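PDB 3QFI: transcriptional regulator from Enterococcus faecalis, which is a putative transcriptional regulator of the LytR-CpsA-Psr family whose precise function is not established. Local coordinates for residues Ile50-Ser61 and Tyr220-Glu230; Glu97-His105 and Gln256-Leu265. One frame throughout, in Å; residues are numbered along the deposited sequence.

Interaction 1. Residues Ile50-Ser61 and Tyr220-Glu230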
loop_
_atom_site.group_PDB
_atom_site.type_symbol
_atom_site.label_atom_id
_atom_site.label_comp_id
_atom_site.label_asym_id
_atom_site.label_seq_id
_atom_site.Cartn_x
_atom_site.Cartn_y
_atom_site.Cartn_z
ATOM N N ILE A 50 5.162 2.165 10.488
ATOM C CA ILE A 50 4.690 2.494 11.819
ATOM C C ILE A 50 5.901 2.974 12.615
ATOM O O ILE A 50 6.823 2.200 12.886
ATOM C CB ILE A 50 4.055 1.241 12.490
ATOM C CG1 ILE A 50 3.112 0.552 11.497
ATOM C CG2 ILE A 50 3.275 1.628 13.753
ATOM C CD1 ILE A 50 1.977 1.427 11.018
ATOM N N ASN A 51 5.912 4.264 12.953
ATOM C CA ASN A 51 7.005 4.850 13.721
ATOM C C ASN A 51 6.474 5.591 14.937
ATOM O O ASN A 51 6.178 6.777 14.872
ATOM C CB ASN A 51 7.826 5.818 12.874
ATOM C CG ASN A 51 8.988 6.419 13.651
ATOM O OD1 ASN A 51 9.857 5.697 14.164
ATOM N ND2 ASN A 51 9.006 7.744 13.752
ATOM N N PRO A 52 6.349 4.890 16.068
ATOM C CA PRO A 52 5.848 5.511 17.294
ATOM C C PRO A 52 6.788 6.577 17.849
ATOM O O PRO A 52 6.352 7.477 18.551
ATOM C CB PRO A 52 5.682 4.323 18.239
ATOM C CG PRO A 52 6.769 3.387 17.796
ATOM C CD PRO A 52 6.677 3.469 16.288
ATOM N N LYS A 53 8.073 6.484 17.530
ATOM C CA LYS A 53 9.036 7.459 18.023
ATOM C C LYS A 53 8.728 8.855 17.485
ATOM O O LYS A 53 9.272 9.849 17.959
ATOM C CB LYS A 53 10.457 7.045 17.628
ATOM C CG LYS A 53 10.847 5.634 18.098
ATOM C CD LYS A 53 12.151 5.166 17.452
ATOM C CE LYS A 53 12.549 3.779 17.934
ATOM N NZ LYS A 53 13.837 3.326 17.334
ATOM N N GLU A 54 7.856 8.938 16.490
ATOM C CA GLU A 54 7.505 10.235 15.940
ATOM C C GLU A 54 5.998 10.318 15.796
ATOM O O GLU A 54 5.474 11.176 15.092
ATOM C CB GLU A 54 8.184 10.430 14.589
ATOM C CG GLU A 54 8.207 11.858 14.111
ATOM C CD GLU A 54 8.957 11.998 12.813
ATOM O OE1 GLU A 54 8.536 11.376 11.810
ATOM O OE2 GLU A 54 9.973 12.726 12.793
ATOM N N ASN A 55 5.317 9.406 16.481
ATOM C CA ASN A 55 3.870 9.338 16.480
ATOM C C ASN A 55 3.283 9.524 15.091
ATOM O O ASN A 55 2.507 10.453 14.874
ATOM C CB ASN A 55 3.309 10.406 17.418
ATOM C CG ASN A 55 3.866 10.293 18.818
ATOM O OD1 ASN A 55 3.717 9.265 19.481
ATOM N ND2 ASN A 55 4.521 11.349 19.277
ATOM N N LYS A 56 3.631 8.642 14.154
ATOM C CA LYS A 56 3.121 8.764 12.786
ATOM C C LYS A 56 3.272 7.478 11.949
ATOM O O LYS A 56 4.099 6.613 12.251
ATOM C CB LYS A 56 3.833 9.939 12.092
ATOM C CG LYS A 56 3.295 10.305 10.709
ATOM C CD LYS A 56 3.701 11.727 10.254
ATOM C CE LYS A 56 5.114 11.803 9.685
ATOM N NZ LYS A 56 6.143 11.335 10.647
ATOM N N SER A 57 2.440 7.364 10.913
ATOM C CA SER A 57 2.467 6.234 9.986
ATOM C C SER A 57 2.395 6.808 8.588
ATOM O O SER A 57 1.617 7.723 8.326
ATOM C CB SER A 57 1.287 5.275 10.194
ATOM O OG SER A 57 1.470 4.470 11.342
ATOM N N THR A 58 3.201 6.251 7.695
ATOM C CA THR A 58 3.277 6.721 6.326
ATOM C C THR A 58 2.841 5.629 5.359
ATOM O O THR A 58 3.457 4.557 5.286
ATOM C CB THR A 58 4.717 7.128 6.008
ATOM O OG1 THR A 58 5.264 7.840 7.125
ATOM C CG2 THR A 58 4.775 8.004 4.784
ATOM N N MET A 59 1.762 5.914 4.634
ATOM C CA MET A 59 1.201 5.005 3.643
ATOM C C MET A 59 1.902 5.300 2.333
ATOM O O MET A 59 2.340 6.423 2.085
ATOM C CB MET A 59 -0.303 5.237 3.486
ATOM C CG MET A 59 -1.119 4.956 4.741
ATOM S SD MET A 59 -2.885 5.332 4.492
ATOM C CE MET A 59 -3.610 3.716 4.711
ATOM N N ILE A 60 2.000 4.289 1.488
ATOM C CA ILE A 60 2.684 4.448 0.225
ATOM C C ILE A 60 2.024 3.570 -0.820
ATOM O O ILE A 60 2.098 2.350 -0.761
ATOM C CB ILE A 60 4.195 4.062 0.375
ATOM C CG1 ILE A 60 5.088 5.255 0.069
ATOM C CG2 ILE A 60 4.560 2.946 -0.571
ATOM C CD1 ILE A 60 5.041 5.710 -1.372
ATOM N N SER A 61 1.348 4.206 -1.761
ATOM C CA SER A 61 0.696 3.497 -2.840
ATOM C C SER A 61 1.749 3.190 -3.892
ATOM O O SER A 61 2.576 4.054 -4.215
ATOM C CB SER A 61 -0.363 4.379 -3.486
ATOM O OG SER A 61 -1.445 4.639 -2.613
ATOM N N TYR A 220 1.360 0.979 20.052
ATOM C CA TYR A 220 1.535 1.734 18.826
ATOM C C TYR A 220 0.336 2.625 18.562
ATOM O O TYR A 220 0.194 3.176 17.474
ATOM C CB TYR A 220 1.730 0.775 17.643
ATOM C CG TYR A 220 3.063 0.072 17.618
ATOM C CD1 TYR A 220 3.336 -1.007 18.471
ATOM C CD2 TYR A 220 4.077 0.507 16.759
ATOM C CE1 TYR A 220 4.590 -1.635 18.465
ATOM C CE2 TYR A 220 5.329 -0.109 16.752
ATOM C CZ TYR A 220 5.576 -1.181 17.607
ATOM O OH TYR A 220 6.806 -1.801 17.601
ATOM N N LEU A 221 -0.530 2.758 19.557
ATOM C CA LEU A 221 -1.727 3.578 19.407
ATOM C C LEU A 221 -1.330 5.004 19.024
ATOM O O LEU A 221 -1.968 5.636 18.185
ATOM C CB LEU A 221 -2.550 3.578 20.709
ATOM C CG LEU A 221 -2.076 2.695 21.869
ATOM C CD1 LEU A 221 -0.850 3.332 22.506
ATOM C CD2 LEU A 221 -3.176 2.536 22.924
ATOM N N SER A 222 -0.259 5.492 19.633
ATOM C CA SER A 222 0.220 6.831 19.368
ATOM C C SER A 222 0.721 6.944 17.935
ATOM O O SER A 222 0.569 7.992 17.281
ATOM C CB SER A 222 1.354 7.178 20.324
ATOM O OG SER A 222 2.519 6.436 20.017
ATOM N N ALA A 223 1.326 5.861 17.454
ATOM C CA ALA A 223 1.876 5.812 16.100
ATOM C C ALA A 223 0.825 6.082 15.026
ATOM O O ALA A 223 1.161 6.426 13.893
ATOM C CB ALA A 223 2.530 4.453 15.865
ATOM N N PHE A 224 -0.447 5.927 15.384
ATOM C CA PHE A 224 -1.534 6.172 14.440
ATOM C C PHE A 224 -2.223 7.509 14.703
ATOM O O PHE A 224 -3.297 7.783 14.162
ATOM C CB PHE A 224 -2.557 5.029 14.478
ATOM C CG PHE A 224 -1.986 3.712 14.036
ATOM C CD1 PHE A 224 -1.511 2.794 14.968
ATOM C CD2 PHE A 224 -1.823 3.432 12.681
ATOM C CE1 PHE A 224 -0.875 1.622 14.559
ATOM C CE2 PHE A 224 -1.190 2.266 12.261
ATOM C CZ PHE A 224 -0.712 1.357 13.204
ATOM N N LYS A 225 -1.606 8.347 15.533
ATOM C CA LYS A 225 -2.182 9.655 15.826
ATOM C C LYS A 225 -2.221 10.484 14.556
ATOM O O LYS A 225 -3.055 11.373 14.412
ATOM C CB LYS A 225 -1.361 10.399 16.892
ATOM C CG LYS A 225 -1.634 9.967 18.330
ATOM C CD LYS A 225 -0.868 10.828 19.327
ATOM C CE LYS A 225 -1.245 10.502 20.772
ATOM N NZ LYS A 225 -0.630 11.458 21.756
ATOM N N THR A 226 -1.314 10.184 13.634
ATOM C CA THR A 226 -1.231 10.919 12.383
ATOM C C THR A 226 -0.786 9.969 11.282
ATOM O O THR A 226 0.298 9.388 11.357
ATOM C CB THR A 226 -0.198 12.062 12.480
ATOM O OG1 THR A 226 -0.378 12.770 13.715
ATOM C CG2 THR A 226 -0.365 13.027 11.312
ATOM N N ILE A 227 -1.628 9.815 10.269
ATOM C CA ILE A 227 -1.331 8.947 9.142
ATOM C C ILE A 227 -0.962 9.805 7.926
ATOM O O ILE A 227 -1.841 10.368 7.282
ATOM C CB ILE A 227 -2.560 8.090 8.786
ATOM C CG1 ILE A 227 -3.220 7.545 10.062
ATOM C CG2 ILE A 227 -2.148 6.957 7.859
ATOM C CD1 ILE A 227 -2.325 6.714 10.942
ATOM N N ASP A 228 0.329 9.911 7.615
ATOM C CA ASP A 228 0.784 10.718 6.472
ATOM C C ASP A 228 0.877 9.865 5.192
ATOM O O ASP A 228 0.868 8.634 5.256
ATOM C CB ASP A 228 2.156 11.338 6.782
ATOM C CG ASP A 228 2.493 12.520 5.882
ATOM O OD1 ASP A 228 3.698 12.753 5.642
ATOM O OD2 ASP A 228 1.566 13.231 5.429
ATOM N N SER A 229 0.959 10.519 4.033
ATOM C CA SER A 229 1.058 9.815 2.753
ATOM C C SER A 229 2.350 10.169 2.020
ATOM O O SER A 229 3.076 11.072 2.421
ATOM C CB SER A 229 -0.130 10.162 1.853
ATOM O OG SER A 229 -1.361 9.813 2.454
ATOM N N GLU A 230 2.620 9.448 0.939
ATOM C CA GLU A 230 3.811 9.671 0.128
ATOM C C GLU A 230 3.549 9.208 -1.292
ATOM O O GLU A 230 3.113 8.074 -1.512
ATOM C CB GLU A 230 5.000 8.896 0.690
ATOM C CG GLU A 230 5.718 9.594 1.820
ATOM C CD GLU A 230 7.127 10.023 1.443
ATOM O OE1 GLU A 230 7.777 10.716 2.255
ATOM O OE2 GLU A 230 7.587 9.668 0.337
#
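Parallel pairing joins S57 and T58 to I227 and D228, with 32° between the N-to-C directions of strands 56-61 and 227-230. The ladder is staggered: S57 N donates to T226 O (3.0 Å), S57 O accepts from D228 N, and M59 N closes on D228 O with an N-H...O angle of 166°. The K56 side chain lies alongside strand 227-230. Its CB lies 3.7 Å from T226 O; CG, anti to the backbone N (chi1 -173°), comes closer to that oxygen; CD then packs 3.8 Å from D228 CB, with CE still near that carbon, the two side chains pointing the same way. Bends at chi3 and chi4 bring NZ back to E54 OE1 (2.7 Å), a salt bridge within 50-61. E54 lies in the turn joining strands 44-51 and 56-62, where N55 and K56 together sit across from N51, a G1 beta bulge. Pairing with strand 56-62 makes 227-230 an outermost strand of the mixed sheet. S57 OG donates to A223 O from above the carbonyl plane. Beyond the ladder, I50 divides its branches: CG2 meets Y220 CD2 and A223 CB, while CD1 reaches F224 CZ (3.5 Å). M59 SD lies 3.8 Å from I227 CG2, and V177 of helix 166-184 also touches M59.

Interaction 2. Residues Glu97-His105 and Gln256-Leu265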
loop_
_atom_site.group_PDB
_atom_site.type_symbol
_atom_site.label_atom_id
_atom_site.label_comp_id
_atom_site.label_asym_id
_atom_site.label_seq_id
_atom_site.Cartn_x
_atom_site.Cartn_y
_atom_site.Cartn_z
ATOM N N GLU A 97 13.347 -4.016 -2.629
ATOM C CA GLU A 97 14.450 -3.481 -3.426
ATOM C C GLU A 97 14.063 -2.107 -3.975
ATOM O O GLU A 97 14.896 -1.214 -4.075
ATOM C CB GLU A 97 14.793 -4.421 -4.595
ATOM C CG GLU A 97 15.697 -5.611 -4.247
ATOM C CD GLU A 97 17.100 -5.200 -3.779
ATOM O OE1 GLU A 97 17.244 -4.746 -2.619
ATOM O OE2 GLU A 97 18.060 -5.330 -4.577
ATOM N N LEU A 98 12.794 -1.945 -4.327
ATOM C CA LEU A 98 12.296 -0.688 -4.866
ATOM C C LEU A 98 12.371 0.440 -3.840
ATOM O O LEU A 98 12.874 1.511 -4.131
ATOM C CB LEU A 98 10.841 -0.854 -5.342
ATOM C CG LEU A 98 10.106 0.404 -5.843
ATOM C CD1 LEU A 98 10.893 1.048 -6.972
ATOM C CD2 LEU A 98 8.722 0.030 -6.327
ATOM N N LEU A 99 11.883 0.186 -2.636
ATOM C CA LEU A 99 11.880 1.199 -1.593
ATOM C C LEU A 99 13.145 1.177 -0.748
ATOM O O LEU A 99 13.318 1.988 0.154
ATOM C CB LEU A 99 10.669 0.999 -0.686
ATOM C CG LEU A 99 9.350 0.908 -1.444
ATOM C CD1 LEU A 99 8.231 0.612 -0.459
ATOM C CD2 LEU A 99 9.088 2.208 -2.203
ATOM N N ASP A 100 14.026 0.239 -1.047
ATOM C CA ASP A 100 15.263 0.084 -0.308
ATOM C C ASP A 100 14.999 0.056 1.185
ATOM O O ASP A 100 15.693 0.717 1.959
ATOM C CB ASP A 100 16.260 1.200 -0.623
ATOM C CG ASP A 100 17.633 0.930 -0.014
ATOM O OD1 ASP A 100 18.152 -0.194 -0.193
ATOM O OD2 ASP A 100 18.191 1.834 0.638
ATOM N N ILE A 101 13.984 -0.702 1.582
ATOM C CA ILE A 101 13.650 -0.839 2.989
ATOM C C ILE A 101 13.262 -2.262 3.305
ATOM O O ILE A 101 12.980 -3.056 2.426
ATOM C CB ILE A 101 12.453 0.065 3.441
ATOM C CG1 ILE A 101 11.205 -0.252 2.616
ATOM C CG2 ILE A 101 12.823 1.538 3.322
ATOM C CD1 ILE A 101 9.942 0.344 3.214
ATOM N N PRO A 102 13.281 -2.619 4.584
ATOM C CA PRO A 102 12.886 -3.994 4.884
ATOM C C PRO A 102 11.360 -4.025 5.080
ATOM O O PRO A 102 10.773 -3.074 5.605
ATOM C CB PRO A 102 13.654 -4.300 6.169
ATOM C CG PRO A 102 13.636 -2.971 6.874
ATOM C CD PRO A 102 13.950 -1.993 5.740
ATOM N N ILE A 103 10.733 -5.095 4.604
ATOM C CA ILE A 103 9.300 -5.288 4.748
ATOM C C ILE A 103 9.184 -6.327 5.841
ATOM O O ILE A 103 9.348 -7.519 5.580
ATOM C CB ILE A 103 8.650 -5.884 3.487
ATOM C CG1 ILE A 103 8.765 -4.916 2.315
ATOM C CG2 ILE A 103 7.179 -6.198 3.773
ATOM C CD1 ILE A 103 8.052 -3.583 2.539
ATOM N N HIS A 104 8.905 -5.886 7.058
ATOM C CA HIS A 104 8.805 -6.795 8.192
ATOM C C HIS A 104 7.613 -7.719 8.170
ATOM O O HIS A 104 7.704 -8.885 8.568
ATOM C CB HIS A 104 8.773 -5.986 9.470
ATOM C CG HIS A 104 9.943 -5.078 9.608
ATOM N ND1 HIS A 104 9.829 -3.706 9.571
ATOM C CD2 HIS A 104 11.264 -5.347 9.718
ATOM C CE1 HIS A 104 11.031 -3.169 9.653
ATOM N NE2 HIS A 104 11.920 -4.143 9.743
ATOM N N HIS A 105 6.490 -7.190 7.702
ATOM C CA HIS A 105 5.266 -7.955 7.661
ATOM C C HIS A 105 4.462 -7.676 6.399
ATOM O O HIS A 105 4.626 -6.632 5.751
ATOM C CB HIS A 105 4.419 -7.603 8.879
ATOM C CG HIS A 105 5.059 -7.944 10.184
ATOM N ND1 HIS A 105 5.255 -9.244 10.597
ATOM C CD2 HIS A 105 5.518 -7.157 11.186
ATOM C CE1 HIS A 105 5.806 -9.243 11.798
ATOM N NE2 HIS A 105 5.974 -7.991 12.179
ATOM N N GLN A 256 12.936 7.015 -0.601
ATOM C CA GLN A 256 13.629 5.921 0.074
ATOM C C GLN A 256 14.244 6.357 1.378
ATOM O O GLN A 256 14.132 5.681 2.394
ATOM C CB GLN A 256 14.746 5.357 -0.805
ATOM C CG GLN A 256 14.269 4.433 -1.898
ATOM C CD GLN A 256 15.318 4.219 -2.943
ATOM O OE1 GLN A 256 15.191 3.347 -3.795
ATOM N NE2 GLN A 256 16.368 5.025 -2.894
ATOM N N THR A 257 14.927 7.489 1.342
ATOM C CA THR A 257 15.569 7.994 2.536
ATOM C C THR A 257 14.496 8.311 3.565
ATOM O O THR A 257 14.656 8.003 4.742
ATOM C CB THR A 257 16.406 9.238 2.213
ATOM O OG1 THR A 257 17.407 8.881 1.249
ATOM C CG2 THR A 257 17.083 9.758 3.457
ATOM N N THR A 258 13.394 8.901 3.117
ATOM C CA THR A 258 12.300 9.224 4.023
ATOM C C THR A 258 11.812 7.975 4.757
ATOM O O THR A 258 11.801 7.929 5.984
ATOM C CB THR A 258 11.106 9.794 3.278
ATOM O OG1 THR A 258 11.499 10.992 2.608
ATOM C CG2 THR A 258 9.974 10.086 4.245
ATOM N N LEU A 259 11.392 6.971 3.996
ATOM C CA LEU A 259 10.902 5.751 4.594
ATOM C C LEU A 259 11.970 5.149 5.481
ATOM O O LEU A 259 11.695 4.783 6.628
ATOM C CB LEU A 259 10.471 4.771 3.512
ATOM C CG LEU A 259 9.365 5.380 2.653
ATOM C CD1 LEU A 259 8.830 4.337 1.687
ATOM C CD2 LEU A 259 8.242 5.906 3.548
ATOM N N ARG A 260 13.191 5.067 4.968
ATOM C CA ARG A 260 14.277 4.523 5.755
ATOM C C ARG A 260 14.379 5.228 7.123
ATOM O O ARG A 260 14.614 4.568 8.137
ATOM C CB ARG A 260 15.601 4.652 5.000
ATOM C CG ARG A 260 15.769 3.703 3.829
ATOM C CD ARG A 260 17.152 3.875 3.207
ATOM N NE ARG A 260 18.188 3.294 4.049
ATOM C CZ ARG A 260 18.298 1.990 4.263
ATOM N NH1 ARG A 260 17.440 1.151 3.684
ATOM N NH2 ARG A 260 19.241 1.522 5.078
ATOM N N LYS A 261 14.201 6.549 7.177
ATOM C CA LYS A 261 14.295 7.225 8.476
ATOM C C LYS A 261 13.087 6.904 9.366
ATOM O O LYS A 261 13.203 6.837 10.593
ATOM C CB LYS A 261 14.463 8.747 8.309
ATOM C CG LYS A 261 15.840 9.173 7.784
ATOM C CD LYS A 261 15.989 10.693 7.746
ATOM C CE LYS A 261 17.364 11.143 7.220
ATOM N NZ LYS A 261 17.565 12.632 7.343
ATOM N N GLN A 262 11.931 6.710 8.743
ATOM C CA GLN A 262 10.721 6.340 9.462
ATOM C C GLN A 262 10.995 5.049 10.245
ATOM O O GLN A 262 10.411 4.814 11.302
ATOM C CB GLN A 262 9.570 6.082 8.477
ATOM C CG GLN A 262 8.870 7.331 7.990
ATOM C CD GLN A 262 8.450 8.210 9.146
ATOM O OE1 GLN A 262 9.161 9.145 9.524
ATOM N NE2 GLN A 262 7.301 7.895 9.738
ATOM N N LEU A 263 11.890 4.220 9.713
ATOM C CA LEU A 263 12.234 2.949 10.328
ATOM C C LEU A 263 13.516 2.992 11.142
ATOM O O LEU A 263 14.155 1.960 11.359
ATOM C CB LEU A 263 12.344 1.873 9.246
ATOM C CG LEU A 263 11.069 1.632 8.431
ATOM C CD1 LEU A 263 11.394 0.723 7.264
ATOM C CD2 LEU A 263 9.972 1.006 9.313
ATOM N N GLY A 264 13.887 4.184 11.594
ATOM C CA GLY A 264 15.089 4.332 12.388
ATOM C C GLY A 264 16.333 3.908 11.638
ATOM O O GLY A 264 17.323 3.502 12.249
ATOM N N LEU A 265 16.286 3.985 10.311
ATOM C CA LEU A 265 17.438 3.609 9.494
ATOM C C LEU A 265 18.145 4.859 9.011
ATOM O O LEU A 265 17.579 5.954 9.034
ATOM C CB LEU A 265 17.006 2.772 8.290
ATOM C CG LEU A 265 16.354 1.436 8.645
ATOM C CD1 LEU A 265 15.839 0.771 7.379
ATOM C CD2 LEU A 265 17.371 0.536 9.350
#
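A backbone carbonyl and a carboxylate of the same residue, D100, both approach one nitrogen of R260, but in different ways. D100 O lies at the guanidinium edge, near its plane, and accepts from R260 NH1; the modelled separation is very short and the angle bent to 131°, which at 2.71 Å resolution should not be read as unusual strength. D100 OD2, 3.2 Å from R260 NH1, sits well out of the guanidinium plane, so this salt bridge rests on charge alone, with no N-H directed at the oxygen. The bend at chi3 (74°) turns the arginine's end back to D100, while R260 NE is hydrogen-bonded to K266 O and D100 OD2 to H268 ND1. Next to the polar pair, I101 slides past R260 in the opposite direction, its CG2 3.7 Å from R260 CG and 4.0 Å from L259 CB. The CD corner of the P102 ring meets the ends of two leucines, L265 CD1 at 3.7 Å and L263 CD1 at 4.0 Å. The edge of the H104 ring faces L263 CD2, and H104 ND1 is hydrogen-bonded to S23 N of strand 22-28. D100, with positive phi, follows helix 80-98. Helix 249-262 ends in a Schellman motif with G264 as C-prime residue: G264 N donates to K261 O, and L265 N to R260 O (2.8 Å).

Both contacts are partly buried, with centres 13 Å apart, and their segments alternate along the chain. Interaction 1 extends the mixed sheet at its edge and combines main-chain bonds with an apolar cluster at the turn; interaction 2 sets the loop that follows helix 80-98 against the last turns and C-terminal cap of helix 249-262, beside that sheet, and uses leucine, isoleucine and proline side chains plus the R260-D100 pair. Exposure differs: 3 of 20 touching residues are exposed in interaction 1 and none of 11 in interaction 2. Strand 44-51 is common ground, since its T49 touches both T58 and L263. Helix 249-262 joins them directly, Q262 packing on E54 and T58, and T258 on E230.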